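Local coordinates for uncharacterized conserved protein YiiM (Geobacillus stearothermophilus, PDB 5YHH) that probably binds a molybdenum cofactor through its MOSC domain and takes part in resistance to hydroxylaminopurine, most likely as an oxidoreductase, at residues 61-66 against 148-153; 11-16 against 92-97; 78-83 against 132-137; 70-75 against 98-103. All blocks are in the same frame, centred on the assembly; numbering follows the deposited sequence.

In the fold
From the N terminus, strand 8-19 is the first element used: its residues 11-16 pair with 92-97 in interaction 2, closing a loop that contains strand 65-69 and helix 71-80. Residues 61-66 then meet 148-153 in interaction 1. Interaction 2 crosses all three others along the chain; it also touches interaction 1, because strands 65-69 and 93-96 are neighbours in one mixed sheet. Helix 71-80 follows directly; its N-terminal part meets the loop 98-103 in interaction 4 and its end meets 132-137 in interaction 3. These two cross each other and both lie within the span of interaction 1. Interaction 4 touches interactions 1 and 2, whereas interaction 3 lies farther out at the surface.

Interaction 1: residues 61-66 against 148-153; sequences EDKAIC and GFYFRV
The aliphatic part of K63 lies across one face of the Y150 ring, with CG over the centre, 3.9 Å from the centroid, in a CH-pi contact; a long methylene chain suits this place because it covers a ring while carrying its amine onward. C66 SG stands over the opposite face, 4.6 Å from the same centroid, in a sulfur-aromatic contact, sandwiching the ring. The first torsion of Y150 (chi1 -76°) sets CG anti to the carbonyl carbon, beside K63. On the face that carries I65 and F151, I65 CD1 reaches V153 CG2 at 3.6 Å, crossing at about a right angle.

A classic beta bulge, A64 and I65 both facing F151, joins the type I turn 61-64 to the antiparallel pairing. I65 N donates to F151 O (3.1 Å) and F151 N to I65 O (2.9 Å). A water bridges E61 O and V153 N.

R152 NH2 meets D62 OD1 at 3.0 Å in a salt bridge, from above the carboxylate plane; OD1 lies at the guanidinium edge, the planes 83° apart. D62 OD2 also accepts from A205 N and R152 NH1 donates to A202 O, which probably holds the turn and strand 149-153 against the loop entering helix 205-213.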
loop_
_atom_site.group_PDB
_atom_site.type_symbol
_atom_site.label_atom_id
_atom_site.label_comp_id
_atom_site.label_asym_id
_atom_site.label_seq_id
_atom_site.Cartn_x
_atom_site.Cartn_y
_atom_site.Cartn_z
ATOM N N GLU A 61 1.535 -12.894 3.046
ATOM C CA GLU A 61 2.794 -12.526 2.417
ATOM C C GLU A 61 2.678 -11.341 1.424
ATOM O O GLU A 61 3.520 -10.427 1.447
ATOM C CB GLU A 61 3.357 -13.721 1.669
ATOM C CG GLU A 61 4.774 -14.029 2.010
ATOM C CD GLU A 61 5.106 -15.487 1.773
ATOM O OE1 GLU A 61 4.152 -16.305 1.690
ATOM O OE2 GLU A 61 6.316 -15.816 1.672
ATOM N N ASP A 62 1.657 -11.382 0.569
ATOM C CA ASP A 62 1.410 -10.350 -0.467
ATOM C C ASP A 62 1.147 -8.963 0.154
ATOM O O ASP A 62 1.440 -7.905 -0.456
ATOM C CB ASP A 62 0.196 -10.725 -1.335
ATOM C CG ASP A 62 0.464 -11.871 -2.327
ATOM O OD1 ASP A 62 1.608 -12.067 -2.784
ATOM O OD2 ASP A 62 -0.524 -12.558 -2.687
ATOM N N LYS A 63 0.516 -8.981 1.326
ATOM C CA LYS A 63 0.117 -7.773 2.007
ATOM C C LYS A 63 0.944 -7.567 3.283
ATOM O O LYS A 63 0.436 -7.101 4.302
ATOM C CB LYS A 63 -1.383 -7.834 2.309
ATOM C CG LYS A 63 -2.284 -7.794 1.038
ATOM C CD LYS A 63 -3.774 -7.476 1.321
ATOM C CE LYS A 63 -4.441 -8.456 2.286
ATOM N NZ LYS A 63 -5.053 -9.646 1.602
ATOM N N ALA A 64 2.232 -7.873 3.215
ATOM C CA ALA A 64 3.086 -7.839 4.404
ATOM C C ALA A 64 3.237 -6.415 4.987
ATOM O O ALA A 64 3.211 -6.247 6.201
ATOM C CB ALA A 64 4.430 -8.386 4.079
ATOM N N ILE A 65 3.419 -5.415 4.116
ATOM C CA ILE A 65 3.642 -4.019 4.534
ATOM C C ILE A 65 2.655 -3.129 3.768
ATOM O O ILE A 65 2.664 -3.094 2.540
ATOM C CB ILE A 65 5.083 -3.564 4.258
ATOM C CG1 ILE A 65 6.103 -4.458 5.013
ATOM C CG2 ILE A 65 5.273 -2.094 4.668
ATOM C CD1 ILE A 65 7.496 -4.343 4.444
ATOM N N CYS A 66 1.803 -2.418 4.490
ATOM C CA CYS A 66 0.950 -1.385 3.886
ATOM C C CYS A 66 1.652 0.003 3.919
ATOM O O CYS A 66 2.132 0.426 4.969
ATOM C CB CYS A 66 -0.405 -1.364 4.640
ATOM S SG CYS A 66 -1.532 -0.121 4.000
ATOM N N GLY A 148 -2.431 4.495 -1.749
ATOM C CA GLY A 148 -1.256 3.714 -1.321
ATOM C C GLY A 148 -1.257 2.287 -1.880
ATOM O O GLY A 148 -1.988 1.966 -2.808
ATOM N N PHE A 149 -0.405 1.433 -1.324
ATOM C CA PHE A 149 -0.072 0.140 -1.959
ATOM C C PHE A 149 0.641 -0.753 -0.946
ATOM O O PHE A 149 1.106 -0.290 0.111
ATOM C CB PHE A 149 0.798 0.328 -3.221
ATOM C CG PHE A 149 1.867 1.432 -3.071
ATOM C CD1 PHE A 149 3.049 1.176 -2.432
ATOM C CD2 PHE A 149 1.614 2.713 -3.489
ATOM C CE1 PHE A 149 4.009 2.179 -2.263
ATOM C CE2 PHE A 149 2.581 3.744 -3.322
ATOM C CZ PHE A 149 3.764 3.457 -2.705
ATOM N N TYR A 150 0.738 -2.033 -1.270
ATOM C CA TYR A 150 1.405 -2.955 -0.391
ATOM C C TYR A 150 2.730 -3.406 -1.000
ATOM O O TYR A 150 2.877 -3.445 -2.221
ATOM C CB TYR A 150 0.546 -4.208 -0.216
ATOM C CG TYR A 150 -0.636 -4.060 0.677
ATOM C CD1 TYR A 150 -1.881 -3.720 0.157
ATOM C CD2 TYR A 150 -0.540 -4.347 2.033
ATOM C CE1 TYR A 150 -2.995 -3.642 0.970
ATOM C CE2 TYR A 150 -1.649 -4.274 2.856
ATOM C CZ TYR A 150 -2.851 -3.897 2.324
ATOM O OH TYR A 150 -3.924 -3.817 3.132
ATOM N N PHE A 151 3.622 -3.843 -0.115
ATOM C CA PHE A 151 4.818 -4.602 -0.465
ATOM C C PHE A 151 4.779 -5.996 0.152
ATOM O O PHE A 151 4.293 -6.198 1.279
ATOM C CB PHE A 151 6.072 -3.961 0.149
ATOM C CG PHE A 151 6.366 -2.560 -0.291
ATOM C CD1 PHE A 151 7.110 -2.311 -1.433
ATOM C CD2 PHE A 151 5.982 -1.481 0.499
ATOM C CE1 PHE A 151 7.432 -0.997 -1.805
ATOM C CE2 PHE A 151 6.302 -0.182 0.140
ATOM C CZ PHE A 151 7.020 0.063 -1.013
ATOM N N ARG A 152 5.365 -6.944 -0.571
ATOM C CA ARG A 152 5.811 -8.217 -0.005
ATOM C C ARG A 152 7.286 -8.068 0.383
ATOM O O ARG A 152 8.009 -7.204 -0.146
ATOM C CB ARG A 152 5.614 -9.363 -1.015
ATOM C CG ARG A 152 6.464 -9.273 -2.295
ATOM C CD ARG A 152 6.395 -10.599 -3.095
ATOM N NE ARG A 152 5.015 -10.865 -3.523
ATOM C CZ ARG A 152 4.416 -10.318 -4.583
ATOM N NH1 ARG A 152 5.078 -9.516 -5.402
ATOM N NH2 ARG A 152 3.161 -10.623 -4.853
ATOM N N VAL A 153 7.737 -8.898 1.314
ATOM C CA VAL A 153 9.112 -8.859 1.749
ATOM C C VAL A 153 9.882 -9.977 1.056
ATOM O O VAL A 153 9.589 -11.167 1.274
ATOM C CB VAL A 153 9.189 -9.007 3.265
ATOM C CG1 VAL A 153 10.654 -9.118 3.701
ATOM C CG2 VAL A 153 8.424 -7.822 3.931
HETATM O O HOH W 1 6.055 -10.955 2.233
#

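Interaction 2: residues 11-16 against 92-97; sequences SINVGK and NWTLLG
Backbone hydrogen bonds join S11, N13 and their partners N92 and T94 in an antiparallel pairing. T94 N donates to S11 O at 2.9 Å and N13 N to N92 O at 2.8 Å, while the return bond from S11 N to T94 O is long and weak at 3.4 Å. The non-hydrogen-bonded pair I12 and W93 lies between, where I12 CA and W93 CA make CA-H...O contacts with N92 O and S11 O. The two short strand segments run at 165° to each other, close to fully antiparallel.

Side-chain hydrogen bonds form a chain on the face that carries S11 and T94. N13 ND2 donates to T94 OG1 over 2.9 Å, with the hydroxyl oxygen lying in the amide plane. S11 OG donates to N13 OD1 at 2.7 Å, so both ends of the amide are used and its rotation is fixed. Asparagine suits this place because one short side chain both gives and accepts. T94 OG1 lies anti to its own carbonyl carbon (chi1 -54°), which turns it to the amide; its strongest polar partner is E91 OE2, with the amide of N13 as the second.

Nonpolar contact is slight: S11 CB lies 3.9 Å from T94 CB, and the opposite face carries I12 and W93, whose indole packs against I9 and I65.

Polar side chains at this buried join are therefore matched with one another. Since N13 ND2 also donates to E91 O, the network probably holds the entry to strand 93-96 against strand 8-19.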
loop_
_atom_site.group_PDB
_atom_site.type_symbol
_atom_site.label_atom_id
_atom_site.label_comp_id
_atom_site.label_asym_id
_atom_site.label_seq_id
_atom_site.Cartn_x
_atom_site.Cartn_y
_atom_site.Cartn_z
ATOM N N SER A 11 7.977 7.569 8.421
ATOM C CA SER A 11 7.481 7.056 9.679
ATOM C C SER A 11 7.171 5.598 9.578
ATOM O O SER A 11 6.650 5.134 8.575
ATOM C CB SER A 11 6.236 7.834 10.155
ATOM O OG SER A 11 5.897 7.462 11.484
ATOM N N ILE A 12 7.552 4.867 10.616
ATOM C CA ILE A 12 7.189 3.480 10.763
ATOM C C ILE A 12 6.188 3.497 11.889
ATOM O O ILE A 12 6.478 4.015 12.962
ATOM C CB ILE A 12 8.381 2.578 11.168
ATOM C CG1 ILE A 12 9.527 2.629 10.140
ATOM C CG2 ILE A 12 7.924 1.150 11.389
ATOM C CD1 ILE A 12 10.869 2.017 10.739
ATOM N N ASN A 13 5.025 2.922 11.640
ATOM C CA ASN A 13 3.918 2.956 12.562
ATOM C C ASN A 13 3.563 1.547 13.000
ATOM O O ASN A 13 3.447 0.677 12.159
ATOM C CB ASN A 13 2.733 3.634 11.877
ATOM C CG ASN A 13 3.147 4.928 11.165
ATOM O OD1 ASN A 13 3.759 5.798 11.778
ATOM N ND2 ASN A 13 2.848 5.043 9.876
ATOM N N VAL A 14 3.351 1.344 14.292
ATOM C CA VAL A 14 3.067 0.017 14.810
ATOM C C VAL A 14 1.738 -0.025 15.569
ATOM O O VAL A 14 1.422 0.885 16.357
ATOM C CB VAL A 14 4.229 -0.475 15.699
ATOM C CG1 VAL A 14 3.832 -1.760 16.464
ATOM C CG2 VAL A 14 5.462 -0.723 14.839
ATOM N N GLY A 15 0.947 -1.062 15.300
ATOM C CA GLY A 15 -0.338 -1.244 15.967
ATOM C C GLY A 15 -0.346 -2.369 16.985
ATOM O O GLY A 15 0.641 -3.103 17.119
ATOM N N LYS A 16 -1.460 -2.494 17.711
ATOM C CA LYS A 16 -1.656 -3.586 18.685
ATOM C C LYS A 16 -2.420 -4.748 18.057
ATOM O O LYS A 16 -3.418 -4.524 17.382
ATOM C CB LYS A 16 -2.428 -3.094 19.910
ATOM C CG LYS A 16 -1.785 -1.909 20.607
ATOM C CD LYS A 16 -2.202 -1.798 22.091
ATOM C CE LYS A 16 -1.653 -0.518 22.721
ATOM N NZ LYS A 16 -2.244 0.704 22.068
ATOM N N ASN A 92 1.699 0.824 7.761
ATOM C CA ASN A 92 2.963 0.487 8.447
ATOM C C ASN A 92 4.037 1.514 8.165
ATOM O O ASN A 92 4.796 1.917 9.077
ATOM C CB ASN A 92 3.474 -0.892 8.003
ATOM C CG ASN A 92 2.473 -1.984 8.208
ATOM O OD1 ASN A 92 1.683 -2.328 7.305
ATOM N ND2 ASN A 92 2.449 -2.518 9.419
ATOM N N TRP A 93 4.111 1.947 6.903
ATOM C CA TRP A 93 5.165 2.832 6.411
ATOM C C TRP A 93 4.511 4.066 5.776
ATOM O O TRP A 93 3.764 3.950 4.803
ATOM C CB TRP A 93 5.980 2.135 5.324
ATOM C CG TRP A 93 6.893 1.034 5.751
ATOM C CD1 TRP A 93 6.989 0.451 6.984
ATOM C CD2 TRP A 93 7.784 0.317 4.894
ATOM N NE1 TRP A 93 7.917 -0.582 6.945
ATOM C CE2 TRP A 93 8.427 -0.662 5.675
ATOM C CE3 TRP A 93 8.121 0.439 3.544
ATOM C CZ2 TRP A 93 9.388 -1.535 5.139
ATOM C CZ3 TRP A 93 9.054 -0.397 3.015
ATOM C CH2 TRP A 93 9.691 -1.387 3.813
ATOM N N THR A 94 4.773 5.223 6.374
ATOM C CA THR A 94 4.429 6.491 5.791
ATOM C C THR A 94 5.588 6.889 4.910
ATOM O O THR A 94 6.725 6.998 5.365
ATOM C CB THR A 94 4.220 7.558 6.862
ATOM O OG1 THR A 94 3.268 7.076 7.806
ATOM C CG2 THR A 94 3.719 8.847 6.199
ATOM N N LEU A 95 5.299 7.119 3.637
ATOM C CA LEU A 95 6.348 7.343 2.674
ATOM C C LEU A 95 6.475 8.794 2.304
ATOM O O LEU A 95 5.552 9.600 2.492
ATOM C CB LEU A 95 6.063 6.525 1.423
ATOM C CG LEU A 95 6.003 5.000 1.529
ATOM C CD1 LEU A 95 5.992 4.359 0.109
ATOM C CD2 LEU A 95 7.136 4.442 2.372
ATOM N N LEU A 96 7.658 9.135 1.811
ATOM C CA LEU A 96 7.902 10.426 1.160
ATOM C C LEU A 96 8.595 10.170 -0.191
ATOM O O LEU A 96 9.490 9.317 -0.289
ATOM C CB LEU A 96 8.760 11.317 2.063
ATOM C CG LEU A 96 9.057 12.704 1.544
ATOM C CD1 LEU A 96 7.766 13.594 1.625
ATOM C CD2 LEU A 96 10.220 13.310 2.371
ATOM N N GLY A 97 8.167 10.887 -1.231
ATOM C CA GLY A 97 8.760 10.779 -2.562
ATOM C C GLY A 97 8.297 9.642 -3.453
ATOM O O GLY A 97 8.876 9.427 -4.518
#

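Interaction 3: residues 78-83 against 132-137; sequences ERYGRP and HQLPDL
Y80 carries its ring from the end of helix 71-80 over L134 and ends at D136. Its CB directs the ring to the other segment, with CG anti to the carbonyl carbon (chi1 -66°). CG, CD1 and CD2 lie under L134 CD1, which stands 3.6 Å from the ring centroid, nearly on the ring normal, a CH-pi contact. CD1 also meets L134 CD2 at 3.7 Å, while CE2 approaches L137 CD1. CE1 and CZ run up beside D136 OD1 (CE1 at 3.4 Å). R79 CD covers the opposite face toward its rim. At the tip, Y80 OH donates to D136 OD1 over 2.7 Å, reaching the oxygen from above the carboxylate plane. Tyrosine suits this place, its ring offering an apolar face to L134 and its hydroxyl a polar tip to D136.

The other carboxylate oxygen, D136 OD2, forms a salt bridge with R79 NH1 at 3.3 Å, reinforced by a water bonded to both atoms. R82 and L134 slide past each other in opposite directions, the leucine over one guanidinium face, and R82 NH1 donates to H132 O at 2.8 Å, on a lone pair in the carbonyl plane. Two further waters link NH1 to H132 ND1 and NH2 to Q133 O; H132 NE2 is hydrogen-bonded to A88 O. A flat cation suits this edge, binding several acceptors.

Q133, at positive phi, is the C-prime residue of the Schellman motif that closes the preceding helix. A type I turn from L134 to L137 then leads into helix 137-144, whose A140 touches R79 and Y80, while L137 packs on W76 of helix 71-80.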
loop_
_atom_site.group_PDB
_atom_site.type_symbol
_atom_site.label_atom_id
_atom_site.label_comp_id
_atom_site.label_asym_id
_atom_site.label_seq_id
_atom_site.Cartn_x
_atom_site.Cartn_y
_atom_site.Cartn_z
ATOM N N GLU A 78 -6.910 19.491 3.534
ATOM C CA GLU A 78 -7.649 20.516 2.780
ATOM C C GLU A 78 -9.096 20.097 2.535
ATOM O O GLU A 78 -10.021 20.908 2.634
ATOM C CB GLU A 78 -6.940 20.765 1.468
ATOM C CG GLU A 78 -5.624 21.518 1.680
ATOM C CD GLU A 78 -4.758 21.567 0.448
ATOM O OE1 GLU A 78 -5.044 20.836 -0.524
ATOM O OE2 GLU A 78 -3.781 22.332 0.462
ATOM N N ARG A 79 -9.302 18.833 2.205
ATOM C CA ARG A 79 -10.687 18.360 1.987
ATOM C C ARG A 79 -11.509 18.344 3.261
ATOM O O ARG A 79 -12.684 18.736 3.241
ATOM C CB ARG A 79 -10.728 16.956 1.387
ATOM C CG ARG A 79 -12.178 16.499 1.195
ATOM C CD ARG A 79 -12.407 15.039 0.959
ATOM N NE ARG A 79 -12.489 14.703 -0.454
ATOM C CZ ARG A 79 -13.459 14.065 -1.101
ATOM N NH1 ARG A 79 -14.597 13.646 -0.552
ATOM N NH2 ARG A 79 -13.263 13.831 -2.383
ATOM N N TYR A 80 -10.943 17.858 4.360
ATOM C CA TYR A 80 -11.747 17.646 5.574
ATOM C C TYR A 80 -11.539 18.640 6.715
ATOM O O TYR A 80 -12.283 18.588 7.715
ATOM C CB TYR A 80 -11.574 16.220 6.112
ATOM C CG TYR A 80 -12.111 15.173 5.189
ATOM C CD1 TYR A 80 -13.494 15.024 5.000
ATOM C CD2 TYR A 80 -11.256 14.318 4.511
ATOM C CE1 TYR A 80 -13.995 14.038 4.143
ATOM C CE2 TYR A 80 -11.753 13.346 3.654
ATOM C CZ TYR A 80 -13.111 13.196 3.488
ATOM O OH TYR A 80 -13.570 12.226 2.618
ATOM N N GLY A 81 -10.586 19.557 6.572
ATOM C CA GLY A 81 -10.374 20.593 7.585
ATOM C C GLY A 81 -9.898 20.076 8.947
ATOM O O GLY A 81 -10.289 20.571 10.006
ATOM N N ARG A 82 -9.031 19.088 8.940
ATOM C CA ARG A 82 -8.526 18.525 10.181
ATOM C C ARG A 82 -7.179 17.879 9.857
ATOM O O ARG A 82 -6.918 17.591 8.687
ATOM C CB ARG A 82 -9.507 17.474 10.694
ATOM C CG ARG A 82 -9.485 16.228 9.850
ATOM C CD ARG A 82 -10.273 15.101 10.476
ATOM N NE ARG A 82 -11.713 15.353 10.417
ATOM C CZ ARG A 82 -12.631 14.439 10.750
ATOM N NH1 ARG A 82 -12.255 13.236 11.213
ATOM N NH2 ARG A 82 -13.918 14.737 10.644
ATOM N N PRO A 83 -6.348 17.617 10.881
ATOM C CA PRO A 83 -5.025 17.049 10.586
ATOM C C PRO A 83 -5.034 15.599 10.126
ATOM O O PRO A 83 -5.882 14.820 10.591
ATOM C CB PRO A 83 -4.264 17.128 11.925
ATOM C CG PRO A 83 -5.134 17.848 12.868
ATOM C CD PRO A 83 -6.505 18.020 12.290
ATOM N N HIS A 132 -11.857 7.636 11.221
ATOM C CA HIS A 132 -11.982 9.086 11.080
ATOM C C HIS A 132 -13.418 9.571 11.204
ATOM O O HIS A 132 -13.697 10.787 11.183
ATOM C CB HIS A 132 -11.358 9.498 9.751
ATOM C CG HIS A 132 -9.894 9.229 9.689
ATOM N ND1 HIS A 132 -8.985 9.902 10.473
ATOM C CD2 HIS A 132 -9.189 8.280 9.025
ATOM C CE1 HIS A 132 -7.769 9.418 10.257
ATOM N NE2 HIS A 132 -7.862 8.450 9.365
ATOM N N GLN A 133 -14.351 8.625 11.326
ATOM C CA GLN A 133 -15.774 8.956 11.312
ATOM C C GLN A 133 -16.105 9.786 10.058
ATOM O O GLN A 133 -16.738 10.842 10.137
ATOM C CB GLN A 133 -16.195 9.712 12.589
ATOM C CG GLN A 133 -16.129 8.864 13.888
ATOM C CD GLN A 133 -17.407 8.966 14.760
ATOM O OE1 GLN A 133 -18.423 9.582 14.380
ATOM N NE2 GLN A 133 -17.359 8.330 15.932
ATOM N N LEU A 134 -15.639 9.287 8.913
ATOM C CA LEU A 134 -15.857 9.913 7.626
ATOM C C LEU A 134 -16.425 8.886 6.656
ATOM O O LEU A 134 -15.676 8.173 5.985
ATOM C CB LEU A 134 -14.545 10.489 7.099
ATOM C CG LEU A 134 -14.008 11.748 7.806
ATOM C CD1 LEU A 134 -12.580 12.057 7.271
ATOM C CD2 LEU A 134 -14.955 12.931 7.670
ATOM N N PRO A 135 -17.753 8.779 6.592
ATOM C CA PRO A 135 -18.310 7.736 5.718
ATOM C C PRO A 135 -17.970 7.852 4.232
ATOM O O PRO A 135 -18.069 6.855 3.506
ATOM C CB PRO A 135 -19.846 7.868 5.901
ATOM C CG PRO A 135 -20.074 8.829 6.990
ATOM C CD PRO A 135 -18.784 9.475 7.394
ATOM N N ASP A 136 -17.614 9.047 3.753
ATOM C CA ASP A 136 -17.323 9.173 2.331
ATOM C C ASP A 136 -15.842 8.962 2.015
ATOM O O ASP A 136 -15.459 9.034 0.860
ATOM C CB ASP A 136 -17.851 10.477 1.737
ATOM C CG ASP A 136 -16.960 11.675 2.052
ATOM O OD1 ASP A 136 -16.171 11.642 3.017
ATOM O OD2 ASP A 136 -17.077 12.683 1.329
ATOM N N LEU A 137 -15.008 8.736 3.028
ATOM C CA LEU A 137 -13.565 8.571 2.799
ATOM C C LEU A 137 -13.171 7.393 1.842
ATOM O O LEU A 137 -12.355 7.572 0.933
ATOM C CB LEU A 137 -12.817 8.519 4.150
ATOM C CG LEU A 137 -11.304 8.384 4.124
ATOM C CD1 LEU A 137 -10.732 9.454 3.180
ATOM C CD2 LEU A 137 -10.690 8.444 5.526
HETATM O O HOH W 2 -15.787 15.132 1.356
HETATM O O HOH W 3 -9.648 12.092 11.903
HETATM O O HOH W 4 -16.152 13.189 11.336
#

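Interaction 4: residues 70-75 against 98-103; sequences SEHFVY and LTEDDV
H72 and E100 make the tight part of this contact. The imidazole NE2 donates to E100 OE1 over 2.7 Å with an N-H...O angle of 164°, and OE1 accepts on its syn lone pair, the side of the other oxygen. OE1 lies at the edge of the imidazole, close to the ring plane, and the carboxylate is nearly coplanar with the ring (18°). E100 reaches this position through a bend at chi2 (84°), which turns the carboxylate back to the histidine. Its second oxygen, OE2, accepts from G148 N. A buried glutamate is thus held in place by two donors, H72 NE2 and G148 N.

This His-carboxylate hydrogen bond ties the N-terminal part of helix 71-80 to the loop that leads from strand 93-96 to strand 108-111 within the MOSC domain. The loop has its own internal bonds, since T99 O accepts from both D102 N and V103 N.

Around E71 the fit is looser and water takes part. A water donates to E71 OE1 at 2.9 Å and accepts from L98 N at 2.9 Å, bridging segments whose direct approach here, E71 OE2 to L98 N, is 4.1 Å. E71 OE2 is bonded to G97 N, so a glutamate suits this spot by binding one amide directly and the next through water. T99 CG2 lies between the two regions, 4.3 Å from E71 OE1 and 4.4 Å from H72 CE1.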
loop_
_atom_site.group_PDB
_atom_site.type_symbol
_atom_site.label_atom_id
_atom_site.label_comp_id
_atom_site.label_asym_id
_atom_site.label_seq_id
_atom_site.Cartn_x
_atom_site.Cartn_y
_atom_site.Cartn_z
ATOM N N SER A 70 2.777 10.198 2.261
ATOM C CA SER A 70 2.497 11.351 3.132
ATOM C C SER A 70 2.000 12.578 2.340
ATOM O O SER A 70 1.235 13.433 2.868
ATOM C CB SER A 70 3.735 11.722 3.978
ATOM O OG SER A 70 4.846 12.141 3.170
ATOM N N GLU A 71 2.420 12.685 1.077
ATOM C CA GLU A 71 2.029 13.826 0.255
ATOM C C GLU A 71 0.521 13.995 0.265
ATOM O O GLU A 71 0.026 15.103 0.246
ATOM C CB GLU A 71 2.533 13.704 -1.194
ATOM C CG GLU A 71 4.061 13.851 -1.367
ATOM C CD GLU A 71 4.825 12.544 -1.162
ATOM O OE1 GLU A 71 4.233 11.572 -0.627
ATOM O OE2 GLU A 71 6.043 12.484 -1.509
ATOM N N HIS A 72 -0.217 12.884 0.288
ATOM C CA HIS A 72 -1.669 12.950 0.192
ATOM C C HIS A 72 -2.322 13.539 1.430
ATOM O O HIS A 72 -3.458 14.022 1.362
ATOM C CB HIS A 72 -2.245 11.555 -0.076
ATOM C CG HIS A 72 -1.789 10.976 -1.366
ATOM N ND1 HIS A 72 -1.481 11.755 -2.465
ATOM C CD2 HIS A 72 -1.572 9.691 -1.735
ATOM C CE1 HIS A 72 -1.110 10.966 -3.463
ATOM N NE2 HIS A 72 -1.152 9.711 -3.042
ATOM N N PHE A 73 -1.634 13.471 2.572
ATOM C CA PHE A 73 -2.160 14.081 3.802
ATOM C C PHE A 73 -2.543 15.559 3.611
ATOM O O PHE A 73 -3.500 16.030 4.226
ATOM C CB PHE A 73 -1.154 13.997 4.927
ATOM C CG PHE A 73 -0.827 12.581 5.370
ATOM C CD1 PHE A 73 -1.699 11.513 5.125
ATOM C CD2 PHE A 73 0.351 12.335 6.080
ATOM C CE1 PHE A 73 -1.390 10.218 5.566
ATOM C CE2 PHE A 73 0.650 11.066 6.504
ATOM C CZ PHE A 73 -0.226 10.007 6.248
ATOM N N VAL A 74 -1.779 16.276 2.789
ATOM C CA VAL A 74 -2.057 17.663 2.484
ATOM C C VAL A 74 -3.425 17.807 1.851
ATOM O O VAL A 74 -4.213 18.662 2.275
ATOM C CB VAL A 74 -0.949 18.294 1.592
ATOM C CG1 VAL A 74 -1.337 19.724 1.131
ATOM C CG2 VAL A 74 0.324 18.363 2.348
ATOM N N TYR A 75 -3.722 16.976 0.853
ATOM C CA TYR A 75 -5.010 16.971 0.234
ATOM C C TYR A 75 -6.115 16.637 1.241
ATOM O O TYR A 75 -7.139 17.320 1.268
ATOM C CB TYR A 75 -5.047 15.989 -0.934
ATOM C CG TYR A 75 -6.442 15.763 -1.491
ATOM C CD1 TYR A 75 -6.964 16.620 -2.440
ATOM C CD2 TYR A 75 -7.208 14.660 -1.106
ATOM C CE1 TYR A 75 -8.208 16.430 -2.963
ATOM C CE2 TYR A 75 -8.473 14.475 -1.608
ATOM C CZ TYR A 75 -8.955 15.350 -2.555
ATOM O OH TYR A 75 -10.204 15.191 -3.080
ATOM N N LEU A 98 7.292 8.876 -3.027
ATOM C CA LEU A 98 6.788 7.740 -3.815
ATOM C C LEU A 98 5.270 7.767 -3.805
ATOM O O LEU A 98 4.650 7.427 -2.785
ATOM C CB LEU A 98 7.291 6.412 -3.246
ATOM C CG LEU A 98 8.807 6.123 -3.378
ATOM C CD1 LEU A 98 9.322 5.294 -2.229
ATOM C CD2 LEU A 98 9.145 5.427 -4.700
ATOM N N THR A 99 4.689 8.223 -4.915
ATOM C CA THR A 99 3.242 8.223 -5.098
ATOM C C THR A 99 2.804 7.117 -6.089
ATOM O O THR A 99 3.640 6.471 -6.744
ATOM C CB THR A 99 2.740 9.571 -5.626
ATOM O OG1 THR A 99 3.265 9.747 -6.937
ATOM C CG2 THR A 99 3.148 10.740 -4.720
ATOM N N GLU A 100 1.495 6.920 -6.208
ATOM C CA GLU A 100 0.916 5.846 -7.032
ATOM C C GLU A 100 1.251 5.995 -8.528
ATOM O O GLU A 100 1.227 5.022 -9.269
ATOM C CB GLU A 100 -0.607 5.794 -6.845
ATOM C CG GLU A 100 -1.063 5.451 -5.416
ATOM C CD GLU A 100 -1.106 6.678 -4.473
ATOM O OE1 GLU A 100 -0.650 7.788 -4.886
ATOM O OE2 GLU A 100 -1.567 6.529 -3.313
ATOM N N ASP A 101 1.573 7.213 -8.971
ATOM C CA ASP A 101 1.936 7.474 -10.369
ATOM C C ASP A 101 3.363 7.037 -10.688
ATOM O O ASP A 101 3.677 6.765 -11.836
ATOM C CB ASP A 101 1.839 8.977 -10.714
ATOM C CG ASP A 101 0.419 9.476 -10.806
ATOM O OD1 ASP A 101 -0.458 8.813 -11.412
ATOM O OD2 ASP A 101 0.197 10.590 -10.294
ATOM N N ASP A 102 4.222 6.995 -9.671
ATOM C CA ASP A 102 5.650 6.725 -9.847
ATOM C C ASP A 102 6.025 5.293 -9.452
ATOM O O ASP A 102 7.079 4.826 -9.854
ATOM C CB ASP A 102 6.479 7.610 -8.934
ATOM C CG ASP A 102 6.239 9.092 -9.162
ATOM O OD1 ASP A 102 6.055 9.510 -10.347
ATOM O OD2 ASP A 102 6.221 9.818 -8.123
ATOM N N VAL A 103 5.218 4.641 -8.625
ATOM C CA VAL A 103 5.537 3.301 -8.140
ATOM C C VAL A 103 4.853 2.279 -9.052
ATOM O O VAL A 103 3.664 2.418 -9.388
ATOM C CB VAL A 103 5.058 3.136 -6.697
ATOM C CG1 VAL A 103 5.193 1.677 -6.216
ATOM C CG2 VAL A 103 5.802 4.093 -5.796
HETATM O O HOH W 5 5.551 9.026 -0.669
#